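Local atomic coordinates of glutamine synthetase (PDB entry 5ZLI), a protein that belongs to the glutamine synthetase family as a type I beta enzyme, assembling as twelve copies that each combine a beta-Grasp domain with a catalytic domain. Residues S32-T37 / Q452-L457; C113-A118 / D237-A242; K247-V252 / S375-A380; A319-A324 / F381-M386. One frame throughout, in Å; residues are numbered along the deposited sequence.

Contact 1: residues S32-T37 / Q452-L457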
loop_
_atom_site.group_PDB
_atom_site.type_symbol
_atom_site.label_atom_id
_atom_site.label_comp_id
_atom_site.label_asym_id
_atom_site.label_seq_id
_atom_site.Cartn_x
_atom_site.Cartn_y
_atom_site.Cartn_z
ATOM N N SER B 32 -20.065 40.608 -23.419
ATOM C CA SER B 32 -19.829 40.653 -21.989
ATOM C C SER B 32 -21.151 40.884 -21.281
ATOM O O SER B 32 -21.831 41.881 -21.549
ATOM C CB SER B 32 -18.819 41.754 -21.660
ATOM O OG SER B 32 -17.753 41.740 -22.612
ATOM N N ASP B 33 -21.523 39.959 -20.400
ATOM C CA ASP B 33 -22.660 40.180 -19.515
ATOM C C ASP B 33 -22.270 41.216 -18.468
ATOM O O ASP B 33 -21.171 41.772 -18.495
ATOM C CB ASP B 33 -23.151 38.861 -18.892
ATOM C CG ASP B 33 -22.214 38.275 -17.804
ATOM O OD1 ASP B 33 -20.980 38.521 -17.770
ATOM O OD2 ASP B 33 -22.759 37.545 -16.944
ATOM N N ILE B 34 -23.198 41.522 -17.556
ATOM C CA ILE B 34 -22.947 42.563 -16.558
ATOM C C ILE B 34 -21.750 42.209 -15.682
ATOM O O ILE B 34 -20.902 43.062 -15.406
ATOM C CB ILE B 34 -24.214 42.833 -15.727
ATOM C CG1 ILE B 34 -25.290 43.430 -16.613
ATOM C CG2 ILE B 34 -23.937 43.797 -14.541
ATOM C CD1 ILE B 34 -26.606 43.532 -15.889
ATOM N N LYS B 35 -21.679 40.959 -15.201
ATOM C CA LYS B 35 -20.637 40.540 -14.247
ATOM C C LYS B 35 -19.219 40.706 -14.787
ATOM O O LYS B 35 -18.273 40.792 -13.993
ATOM C CB LYS B 35 -20.897 39.098 -13.774
ATOM C CG LYS B 35 -19.719 38.062 -13.689
ATOM C CD LYS B 35 -20.049 37.067 -12.534
ATOM C CE LYS B 35 -19.090 35.899 -12.356
ATOM N NZ LYS B 35 -19.525 34.802 -13.301
ATOM N N GLY B 36 -19.036 40.732 -16.105
ATOM C CA GLY B 36 -17.704 40.796 -16.669
ATOM C C GLY B 36 -17.291 39.527 -17.368
ATOM O O GLY B 36 -16.146 39.423 -17.833
ATOM N N THR B 37 -18.140 38.522 -17.357
ATOM C CA THR B 37 -17.795 37.298 -18.037
ATOM C C THR B 37 -17.849 37.495 -19.533
ATOM O O THR B 37 -18.837 37.999 -20.068
ATOM C CB THR B 37 -18.734 36.185 -17.629
ATOM O OG1 THR B 37 -18.569 35.939 -16.233
ATOM C CG2 THR B 37 -18.421 34.928 -18.449
ATOM N N GLN B 452 -30.732 49.252 -10.807
ATOM C CA GLN B 452 -31.439 48.368 -9.902
ATOM C C GLN B 452 -31.112 46.925 -10.237
ATOM O O GLN B 452 -30.895 46.110 -9.335
ATOM C CB GLN B 452 -32.933 48.684 -9.998
ATOM C CG GLN B 452 -33.244 50.113 -9.517
ATOM C CD GLN B 452 -33.144 50.270 -7.995
ATOM O OE1 GLN B 452 -33.679 49.441 -7.253
ATOM N NE2 GLN B 452 -32.464 51.320 -7.530
ATOM N N ALA B 453 -30.945 46.621 -11.523
ATOM C CA ALA B 453 -30.474 45.293 -11.884
ATOM C C ALA B 453 -29.074 45.058 -11.319
ATOM O O ALA B 453 -28.831 44.067 -10.633
ATOM C CB ALA B 453 -30.489 45.126 -13.408
ATOM N N TYR B 454 -28.167 46.011 -11.507
ATOM C CA TYR B 454 -26.815 45.809 -11.023
ATOM C C TYR B 454 -26.813 45.655 -9.519
ATOM O O TYR B 454 -26.059 44.854 -8.979
ATOM C CB TYR B 454 -25.928 46.973 -11.448
ATOM C CG TYR B 454 -24.456 46.820 -11.085
ATOM C CD1 TYR B 454 -23.579 46.214 -11.972
ATOM C CD2 TYR B 454 -23.941 47.309 -9.884
ATOM C CE1 TYR B 454 -22.244 46.082 -11.684
ATOM C CE2 TYR B 454 -22.588 47.175 -9.576
ATOM C CZ TYR B 454 -21.744 46.556 -10.492
ATOM O OH TYR B 454 -20.394 46.388 -10.255
ATOM N N GLN B 455 -27.647 46.423 -8.829
ATOM C CA GLN B 455 -27.749 46.308 -7.381
ATOM C C GLN B 455 -28.281 44.937 -6.990
ATOM O O GLN B 455 -27.733 44.273 -6.113
ATOM C CB GLN B 455 -28.645 47.426 -6.837
ATOM C CG GLN B 455 -29.228 47.156 -5.443
ATOM C CD GLN B 455 -30.645 46.582 -5.493
ATOM O OE1 GLN B 455 -31.340 46.654 -6.522
ATOM N NE2 GLN B 455 -31.072 45.989 -4.374
ATOM N N SER B 456 -29.346 44.498 -7.649
ATOM C CA SER B 456 -29.911 43.185 -7.373
ATOM C C SER B 456 -28.922 42.061 -7.686
ATOM O O SER B 456 -28.861 41.055 -6.963
ATOM C CB SER B 456 -31.195 43.010 -8.184
ATOM O OG SER B 456 -31.637 41.659 -8.225
ATOM N N LEU B 457 -28.129 42.217 -8.743
ATOM C CA LEU B 457 -27.177 41.182 -9.119
ATOM C C LEU B 457 -26.086 41.018 -8.061
ATOM O O LEU B 457 -25.777 39.901 -7.620
ATOM C CB LEU B 457 -26.561 41.553 -10.471
ATOM C CG LEU B 457 -25.440 40.677 -11.007
ATOM C CD1 LEU B 457 -25.989 39.477 -11.725
ATOM C CD2 LEU B 457 -24.577 41.476 -11.907
#
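The branch methyl CG2 of I34 carries this contact, meeting Y454 and L457, which lie one helical turn apart on helix 448-466. It comes to the edge of the Y454 ring, near the ring plane, with I34 CG2 3.5 Å from Y454 CD1. On the same methyl, L457 CD2 approaches to 3.6 Å from I34 CG2, and these two side chains run past each other in opposite senses. The torsions of I34 explain the choice of branch: CG2 stands anti to the backbone N while CG1 lies beside it (chi1 -66°), which sends CG2 to the helix. K35 adds little, its amide N lying 4.4 Å from L457 CD2 and the rest of its chain leading away to T37, where K35 NZ is hydrogen-bonded to OG1 at 3.3 Å.

Further out, the loop between strands 26-32 and 38-44 is held in shape by D33, whose OD1 takes weak bonds from the backbone N of G36 and of T37. On the helix side, the Y454 hydroxyl is hydrogen-bonded to A320 O, which fixes the far end of the ring, and L379 of helix 377-393 packs on both I34 and Y454. Between loop 32-37 and helix 448-466 the side chains meet through hydrocarbon, without a hydrogen bond, while the loop's polar links, I34 O with N376 ND2 and G36 O with Q246 NE2, go elsewhere in the catalytic domain.

Contact 2: residues C113-A118 / D237-A242; sequences CPRSIA and DLVEAA
V239 and A118 supply most of the buried surface, and the two methyls of V239 divide the work. V239 CG2, beside its own backbone N, lies against the last residue of 113-118: it is 3.6 Å from A118 CB and also touches the carbonyl group of A118. The other methyl, V239 CG1, is anti to the backbone N (chi1 174°) and reaches R115, with R115 NH1 3.4 Å away. The R115 and V239 side chains cross there at about a right angle. L238 completes the grip on A118, its CD2 lying 3.5 Å from A118 CB, so that this one methyl touches two successive side chains of the opposing helix.

These residues belong to the first turns of helices 114-128 and 238-258 in the catalytic domain, whose short axes run closer to antiparallel than to perpendicular, at 144° and 9.8 Å apart. Helix 238-258 begins with a capping box: D237 N donates to E240 OE2 at 3.1 Å, on the anti side of the carboxylate and tilted somewhat out of its plane, while E240 N returns a weak bond to D237 OD1.

R115 bends at chi3 (123°) and carries its charge past V239 to acids beyond. R115 NH1 forms a salt bridge with D243, one turn along the partner helix from V239, and R115 NH2 forms another with D80. The aliphatic part of the R115 chain also packs on Y378.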
loop_
_atom_site.group_PDB
_atom_site.type_symbol
_atom_site.label_atom_id
_atom_site.label_comp_id
_atom_site.label_asym_id
_atom_site.label_seq_id
_atom_site.Cartn_x
_atom_site.Cartn_y
_atom_site.Cartn_z
ATOM N N CYS B 113 -26.602 46.460 -21.437
ATOM C CA CYS B 113 -25.433 45.860 -22.057
ATOM C C CYS B 113 -24.225 46.694 -21.651
ATOM O O CYS B 113 -24.122 47.848 -22.068
ATOM C CB CYS B 113 -25.583 45.812 -23.573
ATOM S SG CYS B 113 -24.041 45.393 -24.431
ATOM N N PRO B 114 -23.296 46.155 -20.860
ATOM C CA PRO B 114 -22.187 46.971 -20.367
ATOM C C PRO B 114 -21.370 47.611 -21.470
ATOM O O PRO B 114 -20.937 48.765 -21.340
ATOM C CB PRO B 114 -21.358 45.966 -19.569
ATOM C CG PRO B 114 -22.276 44.888 -19.228
ATOM C CD PRO B 114 -23.200 44.766 -20.387
ATOM N N ARG B 115 -21.049 46.854 -22.515
ATOM C CA ARG B 115 -20.318 47.455 -23.620
ATOM C C ARG B 115 -21.147 48.554 -24.318
ATOM O O ARG B 115 -20.576 49.524 -24.842
ATOM C CB ARG B 115 -19.872 46.348 -24.567
ATOM C CG ARG B 115 -18.836 46.793 -25.502
ATOM C CD ARG B 115 -18.272 45.687 -26.350
ATOM N NE ARG B 115 -18.471 46.104 -27.731
ATOM C CZ ARG B 115 -17.550 46.665 -28.507
ATOM N NH1 ARG B 115 -16.323 46.858 -28.063
ATOM N NH2 ARG B 115 -17.870 47.035 -29.736
ATOM N N SER B 116 -22.490 48.438 -24.311
ATOM C CA SER B 116 -23.347 49.520 -24.805
ATOM C C SER B 116 -23.277 50.738 -23.889
ATOM O O SER B 116 -23.312 51.886 -24.351
ATOM C CB SER B 116 -24.793 49.049 -24.936
ATOM O OG SER B 116 -24.989 48.174 -26.028
ATOM N N ILE B 117 -23.252 50.505 -22.578
ATOM C CA ILE B 117 -23.020 51.597 -21.643
ATOM C C ILE B 117 -21.702 52.302 -21.954
ATOM O O ILE B 117 -21.643 53.533 -21.987
ATOM C CB ILE B 117 -23.059 51.074 -20.188
ATOM C CG1 ILE B 117 -24.474 50.573 -19.845
ATOM C CG2 ILE B 117 -22.536 52.129 -19.166
ATOM C CD1 ILE B 117 -24.636 49.950 -18.450
ATOM N N ALA B 118 -20.644 51.541 -22.259
ATOM C CA ALA B 118 -19.321 52.143 -22.437
ATOM C C ALA B 118 -19.246 53.037 -23.650
ATOM O O ALA B 118 -18.397 53.925 -23.686
ATOM C CB ALA B 118 -18.232 51.074 -22.541
ATOM N N ASP B 237 -8.931 54.269 -25.900
ATOM C CA ASP B 237 -10.169 54.982 -25.608
ATOM C C ASP B 237 -11.093 54.090 -24.772
ATOM O O ASP B 237 -10.885 52.883 -24.642
ATOM C CB ASP B 237 -10.831 55.482 -26.898
ATOM C CG ASP B 237 -11.631 54.407 -27.644
ATOM O OD1 ASP B 237 -12.715 53.996 -27.146
ATOM O OD2 ASP B 237 -11.185 54.015 -28.758
ATOM N N LEU B 238 -12.137 54.703 -24.216
ATOM C CA LEU B 238 -12.818 54.083 -23.089
ATOM C C LEU B 238 -13.269 52.675 -23.430
ATOM O O LEU B 238 -12.988 51.730 -22.692
ATOM C CB LEU B 238 -14.002 54.925 -22.627
ATOM C CG LEU B 238 -14.591 54.337 -21.331
ATOM C CD1 LEU B 238 -14.912 55.457 -20.359
ATOM C CD2 LEU B 238 -15.789 53.402 -21.514
ATOM N N VAL B 239 -13.952 52.500 -24.553
ATOM C CA VAL B 239 -14.417 51.158 -24.908
ATOM C C VAL B 239 -13.234 50.259 -25.281
ATOM O O VAL B 239 -13.093 49.141 -24.772
ATOM C CB VAL B 239 -15.446 51.231 -26.054
ATOM C CG1 VAL B 239 -15.817 49.815 -26.537
ATOM C CG2 VAL B 239 -16.658 52.099 -25.655
ATOM N N GLU B 240 -12.378 50.737 -26.189
ATOM C CA GLU B 240 -11.238 49.957 -26.663
ATOM C C GLU B 240 -10.326 49.507 -25.532
ATOM O O GLU B 240 -9.774 48.405 -25.578
ATOM C CB GLU B 240 -10.475 50.783 -27.701
ATOM C CG GLU B 240 -9.279 50.161 -28.323
ATOM C CD GLU B 240 -8.345 51.235 -28.786
ATOM O OE1 GLU B 240 -7.403 50.933 -29.549
ATOM O OE2 GLU B 240 -8.580 52.403 -28.396
ATOM N N ALA B 241 -10.126 50.340 -24.518
ATOM C CA ALA B 241 -9.338 49.868 -23.388
ATOM C C ALA B 241 -10.035 48.701 -22.699
ATOM O O ALA B 241 -9.436 47.642 -22.474
ATOM C CB ALA B 241 -9.075 51.005 -22.416
ATOM N N ALA B 242 -11.323 48.856 -22.418
ATOM C CA ALA B 242 -12.065 47.790 -21.776
ATOM C C ALA B 242 -12.103 46.566 -22.652
ATOM O O ALA B 242 -12.159 45.438 -22.139
ATOM C CB ALA B 242 -13.493 48.248 -21.483
#

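Contact 3: residues K247-V252 / S375-A380; sequences KLKYVV and SNPYLA
K249 NZ comes within 4.1 Å of P377 CD at the start of helix 377-393 in the catalytic domain, where the flat amide of N376 is the N-cap and closes an Asx turn. Y378 N donates to N376 OD1 at 3.0 Å, only 15° from the carbonyl plane but with an N-H...O angle of 137°. The amide nitrogen on the other arm, N376 ND2, bonds I34 O in the beta-Grasp domain, so both ends of the group are held and its rotation is fixed. The flat ring of Y378 packs on A242 and Q246 of the same helix as K249, and the puckered ring of P377 also packs on these two residues.

K249 crosses from helix 238-258 as a straight rod: CG lies beside the backbone N (chi1 -77°), and beyond it the chain is fully extended. This reach bridges a backbone separation of 11.0 Å between K249 CA and P377 CA. The ammonium group is hydrogen-bonded to S373 O, just ahead of the segment, and C481 of a neighbouring subunit packs on the lysine chain. S375 O also lies near the charge, 3.6 Å from K249 NZ, with no hydrogen bond assigned.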
loop_
_atom_site.group_PDB
_atom_site.type_symbol
_atom_site.label_atom_id
_atom_site.label_comp_id
_atom_site.label_asym_id
_atom_site.label_seq_id
_atom_site.Cartn_x
_atom_site.Cartn_y
_atom_site.Cartn_z
ATOM N N LYS B 247 -9.683 40.803 -23.877
ATOM C CA LYS B 247 -8.724 39.975 -24.620
ATOM C C LYS B 247 -7.573 39.517 -23.721
ATOM O O LYS B 247 -7.251 38.326 -23.671
ATOM C CB LYS B 247 -8.167 40.732 -25.824
ATOM C CG LYS B 247 -9.114 41.051 -26.966
ATOM C CD LYS B 247 -8.242 41.425 -28.201
ATOM C CE LYS B 247 -9.017 42.132 -29.304
ATOM N NZ LYS B 247 -8.197 42.427 -30.488
ATOM N N LEU B 248 -6.893 40.472 -23.069
ATOM C CA LEU B 248 -5.808 40.180 -22.132
ATOM C C LEU B 248 -6.177 39.117 -21.091
ATOM O O LEU B 248 -5.408 38.168 -20.870
ATOM C CB LEU B 248 -5.371 41.483 -21.448
ATOM C CG LEU B 248 -4.304 41.689 -20.347
ATOM C CD1 LEU B 248 -4.736 41.304 -18.933
ATOM C CD2 LEU B 248 -3.082 40.926 -20.670
ATOM N N LYS B 249 -7.327 39.270 -20.408
ATOM C CA LYS B 249 -7.742 38.259 -19.424
ATOM C C LYS B 249 -7.840 36.869 -20.057
ATOM O O LYS B 249 -7.284 35.895 -19.547
ATOM C CB LYS B 249 -9.074 38.657 -18.765
ATOM C CG LYS B 249 -8.988 39.774 -17.680
ATOM C CD LYS B 249 -10.383 40.119 -17.142
ATOM C CE LYS B 249 -10.373 41.362 -16.213
ATOM N NZ LYS B 249 -11.750 41.865 -15.780
ATOM N N TYR B 250 -8.489 36.785 -21.207
ATOM C CA TYR B 250 -8.579 35.539 -21.958
ATOM C C TYR B 250 -7.201 34.991 -22.325
ATOM O O TYR B 250 -6.973 33.782 -22.267
ATOM C CB TYR B 250 -9.410 35.818 -23.213
ATOM C CG TYR B 250 -9.508 34.717 -24.220
ATOM C CD1 TYR B 250 -10.056 33.485 -23.894
ATOM C CD2 TYR B 250 -9.089 34.926 -25.542
ATOM C CE1 TYR B 250 -10.168 32.468 -24.849
ATOM C CE2 TYR B 250 -9.193 33.904 -26.510
ATOM C CZ TYR B 250 -9.735 32.686 -26.148
ATOM O OH TYR B 250 -9.843 31.690 -27.077
ATOM N N VAL B 251 -6.262 35.868 -22.696
ATOM C CA VAL B 251 -4.999 35.396 -23.252
ATOM C C VAL B 251 -4.130 34.789 -22.173
ATOM O O VAL B 251 -3.408 33.821 -22.414
ATOM C CB VAL B 251 -4.270 36.521 -24.008
ATOM C CG1 VAL B 251 -2.886 36.079 -24.395
ATOM C CG2 VAL B 251 -5.033 36.886 -25.261
ATOM N N VAL B 252 -4.063 35.428 -21.022
ATOM C CA VAL B 252 -3.275 34.838 -19.960
ATOM C C VAL B 252 -3.972 33.589 -19.414
ATOM O O VAL B 252 -3.320 32.566 -19.185
ATOM C CB VAL B 252 -2.936 35.886 -18.888
ATOM C CG1 VAL B 252 -2.762 37.256 -19.525
ATOM C CG2 VAL B 252 -3.976 35.947 -17.887
ATOM N N SER B 375 -13.814 43.915 -11.528
ATOM C CA SER B 375 -14.728 44.881 -12.099
ATOM C C SER B 375 -15.025 44.555 -13.557
ATOM O O SER B 375 -14.151 44.111 -14.306
ATOM C CB SER B 375 -14.106 46.268 -11.972
ATOM O OG SER B 375 -12.848 46.281 -12.630
ATOM N N ASN B 376 -16.243 44.859 -13.979
ATOM C CA ASN B 376 -16.503 44.861 -15.404
ATOM C C ASN B 376 -15.801 46.070 -15.989
ATOM O O ASN B 376 -16.179 47.210 -15.661
ATOM C CB ASN B 376 -17.998 44.908 -15.710
ATOM C CG ASN B 376 -18.314 44.714 -17.206
ATOM O OD1 ASN B 376 -17.649 45.274 -18.097
ATOM N ND2 ASN B 376 -19.332 43.910 -17.479
ATOM N N PRO B 377 -14.791 45.873 -16.844
ATOM C CA PRO B 377 -14.039 47.016 -17.404
ATOM C C PRO B 377 -14.910 48.059 -18.107
ATOM O O PRO B 377 -14.619 49.261 -18.027
ATOM C CB PRO B 377 -13.067 46.335 -18.382
ATOM C CG PRO B 377 -13.679 44.996 -18.654
ATOM C CD PRO B 377 -14.332 44.589 -17.379
ATOM N N TYR B 378 -15.973 47.637 -18.787
ATOM C CA TYR B 378 -16.855 48.604 -19.424
ATOM C C TYR B 378 -17.510 49.502 -18.383
ATOM O O TYR B 378 -17.349 50.732 -18.403
ATOM C CB TYR B 378 -17.884 47.869 -20.275
ATOM C CG TYR B 378 -17.220 47.035 -21.328
ATOM C CD1 TYR B 378 -16.658 47.635 -22.448
ATOM C CD2 TYR B 378 -17.154 45.652 -21.213
ATOM C CE1 TYR B 378 -16.033 46.891 -23.426
ATOM C CE2 TYR B 378 -16.539 44.902 -22.195
ATOM C CZ TYR B 378 -15.979 45.539 -23.299
ATOM O OH TYR B 378 -15.359 44.807 -24.256
ATOM N N LEU B 379 -18.196 48.884 -17.419
ATOM C CA LEU B 379 -18.888 49.633 -16.379
ATOM C C LEU B 379 -17.894 50.454 -15.574
ATOM O O LEU B 379 -18.091 51.657 -15.389
ATOM C CB LEU B 379 -19.673 48.666 -15.473
ATOM C CG LEU B 379 -20.733 47.699 -16.078
ATOM C CD1 LEU B 379 -21.526 47.016 -14.993
ATOM C CD2 LEU B 379 -21.703 48.359 -17.047
ATOM N N ALA B 380 -16.769 49.849 -15.185
ATOM C CA ALA B 380 -15.746 50.577 -14.436
ATOM C C ALA B 380 -15.291 51.828 -15.200
ATOM O O ALA B 380 -15.346 52.955 -14.674
ATOM C CB ALA B 380 -14.553 49.667 -14.124
#

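Contact 4: residues A319-A324 / F381-M386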
loop_
_atom_site.group_PDB
_atom_site.type_symbol
_atom_site.label_atom_id
_atom_site.label_comp_id
_atom_site.label_asym_id
_atom_site.label_seq_id
_atom_site.Cartn_x
_atom_site.Cartn_y
_atom_site.Cartn_z
ATOM N N ALA B 319 -16.880 52.739 -5.972
ATOM C CA ALA B 319 -16.261 51.458 -5.648
ATOM C C ALA B 319 -17.135 50.291 -6.076
ATOM O O ALA B 319 -16.613 49.241 -6.431
ATOM C CB ALA B 319 -15.982 51.372 -4.150
ATOM N N ALA B 320 -18.459 50.479 -6.092
ATOM C CA ALA B 320 -19.410 49.464 -6.547
ATOM C C ALA B 320 -19.206 49.028 -8.005
ATOM O O ALA B 320 -19.662 47.944 -8.388
ATOM C CB ALA B 320 -20.832 49.974 -6.330
ATOM N N PHE B 321 -18.582 49.842 -8.848
ATOM C CA PHE B 321 -18.333 49.337 -10.183
ATOM C C PHE B 321 -16.890 48.956 -10.417
ATOM O O PHE B 321 -16.628 48.084 -11.261
ATOM C CB PHE B 321 -18.738 50.359 -11.238
ATOM C CG PHE B 321 -20.161 50.777 -11.144
ATOM C CD1 PHE B 321 -21.152 49.996 -11.693
ATOM C CD2 PHE B 321 -20.508 51.972 -10.537
ATOM C CE1 PHE B 321 -22.482 50.380 -11.622
ATOM C CE2 PHE B 321 -21.840 52.369 -10.461
ATOM C CZ PHE B 321 -22.823 51.577 -11.014
ATOM N N THR B 322 -15.960 49.594 -9.688
ATOM C CA THR B 322 -14.533 49.331 -9.832
ATOM C C THR B 322 -14.038 48.243 -8.901
ATOM O O THR B 322 -12.983 47.650 -9.169
ATOM C CB THR B 322 -13.708 50.592 -9.557
ATOM O OG1 THR B 322 -14.089 51.144 -8.296
ATOM C CG2 THR B 322 -13.944 51.604 -10.645
ATOM N N ASN B 323 -14.752 48.013 -7.791
ATOM C CA ASN B 323 -14.409 47.012 -6.766
ATOM C C ASN B 323 -15.690 46.229 -6.481
ATOM O O ASN B 323 -16.307 46.370 -5.417
ATOM C CB ASN B 323 -13.849 47.694 -5.531
ATOM C CG ASN B 323 -12.626 48.500 -5.863
ATOM O OD1 ASN B 323 -12.728 49.615 -6.389
ATOM N ND2 ASN B 323 -11.451 47.933 -5.591
ATOM N N ALA B 324 -16.048 45.359 -7.441
ATOM C CA ALA B 324 -17.405 44.862 -7.593
ATOM C C ALA B 324 -17.599 43.468 -7.006
ATOM O O ALA B 324 -18.635 42.834 -7.254
ATOM C CB ALA B 324 -17.801 44.899 -9.071
ATOM N N PHE B 381 -14.830 51.655 -16.444
ATOM C CA PHE B 381 -14.353 52.811 -17.197
ATOM C C PHE B 381 -15.472 53.820 -17.403
ATOM O O PHE B 381 -15.303 55.019 -17.128
ATOM C CB PHE B 381 -13.774 52.373 -18.536
ATOM C CG PHE B 381 -12.588 51.498 -18.409
ATOM C CD1 PHE B 381 -11.893 51.422 -17.216
ATOM C CD2 PHE B 381 -12.170 50.732 -19.470
ATOM C CE1 PHE B 381 -10.811 50.621 -17.099
ATOM C CE2 PHE B 381 -11.081 49.919 -19.353
ATOM C CZ PHE B 381 -10.401 49.868 -18.168
ATOM N N ALA B 382 -16.635 53.343 -17.864
ATOM C CA ALA B 382 -17.787 54.217 -18.037
ATOM C C ALA B 382 -18.040 55.036 -16.785
ATOM O O ALA B 382 -18.204 56.252 -16.852
ATOM C CB ALA B 382 -19.017 53.402 -18.408
ATOM N N ALA B 383 -18.128 54.377 -15.633
ATOM C CA ALA B 383 -18.403 55.093 -14.381
ATOM C C ALA B 383 -17.265 56.047 -13.969
ATOM O O ALA B 383 -17.516 57.157 -13.492
ATOM C CB ALA B 383 -18.708 54.082 -13.275
ATOM N N ILE B 384 -16.012 55.634 -14.111
ATOM C CA ILE B 384 -14.921 56.550 -13.790
ATOM C C ILE B 384 -15.030 57.822 -14.612
ATOM O O ILE B 384 -14.836 58.932 -14.086
ATOM C CB ILE B 384 -13.567 55.852 -13.969
ATOM C CG1 ILE B 384 -13.292 55.021 -12.716
ATOM C CG2 ILE B 384 -12.479 56.850 -14.257
ATOM C CD1 ILE B 384 -12.342 53.893 -12.928
ATOM N N LEU B 385 -15.357 57.694 -15.905
ATOM C CA LEU B 385 -15.474 58.894 -16.725
ATOM C C LEU B 385 -16.676 59.731 -16.321
ATOM O O LEU B 385 -16.579 60.953 -16.253
ATOM C CB LEU B 385 -15.516 58.540 -18.200
ATOM C CG LEU B 385 -15.758 59.792 -19.045
ATOM C CD1 LEU B 385 -14.616 60.816 -18.965
ATOM C CD2 LEU B 385 -15.988 59.366 -20.512
ATOM N N MET B 386 -17.806 59.100 -16.010
ATOM C CA MET B 386 -18.976 59.865 -15.579
ATOM C C MET B 386 -18.727 60.597 -14.268
ATOM O O MET B 386 -19.356 61.626 -14.009
ATOM C CB MET B 386 -20.201 58.968 -15.406
ATOM C CG MET B 386 -20.747 58.286 -16.645
ATOM S SD MET B 386 -21.242 59.340 -18.009
ATOM C CE MET B 386 -22.718 60.119 -17.360
#
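T322 and I384 form the closer half of this contact, F321 and A383 the looser one. In the first pair the methyl T322 CG2 meets the tip of the isoleucine, I384 CD1, at 3.6 Å, and I384 CG1 follows at 4.0 Å from the same T322 CG2, the two side chains crossing at about a right angle. The threonine torsion divides its branches (chi1 52°): CG2 stands anti to the carbonyl carbon and goes to the partner helix, while OG1 turns back to its own helix and is hydrogen-bonded to L318 O. The hydroxyl thus has an acceptor in its own helix, away from the apolar partner.

In the second pair a single methyl, A383 CB, approaches the F321 ring obliquely, 3.9 Å from F321 CD2 and 4.2 Å from F321 CG. With so little from A383, other residues share the phenyl ring: F446 meets it edge-to-face, Y454 with ring planes at about 35°, and M433 packs against it. The looseness is therefore that of a small side chain facing a large ring, and it does not open to solvent, since all four touching residues are buried.

Where helix 315-322 ends, N323 leaves helical geometry, but its N still reaches A319 O at 2.6 Å; its side-chain nitrogen bonds F370 O. The whole is an apolar helix-helix contact, in which the last turn of helix 315-322 lies against helix 377-393 within the catalytic domain.

Contacts 2, 3 and 4 lie within the catalytic domain and their touching residues are all buried, whereas contact 1, which joins that domain to the beta-Grasp domain, includes one exposed residue, K35. Helix 377-393 serves contact 3 at its start and contact 4 in its next turns, and helix 238-258 serves contacts 2 and 3. Contacts 1 and 4 rest on apolar groups, contact 2 mixes methyls with a charged side chain, and contact 3 adds a lysine whose ammonium is hydrogen-bonded to a backbone carbonyl outside the segment. The four are contiguous: P114 packs on the 32-37 loop and on L379; L238 and A242 pack on F381; S375 CB lies against the backbone of F321 and T322.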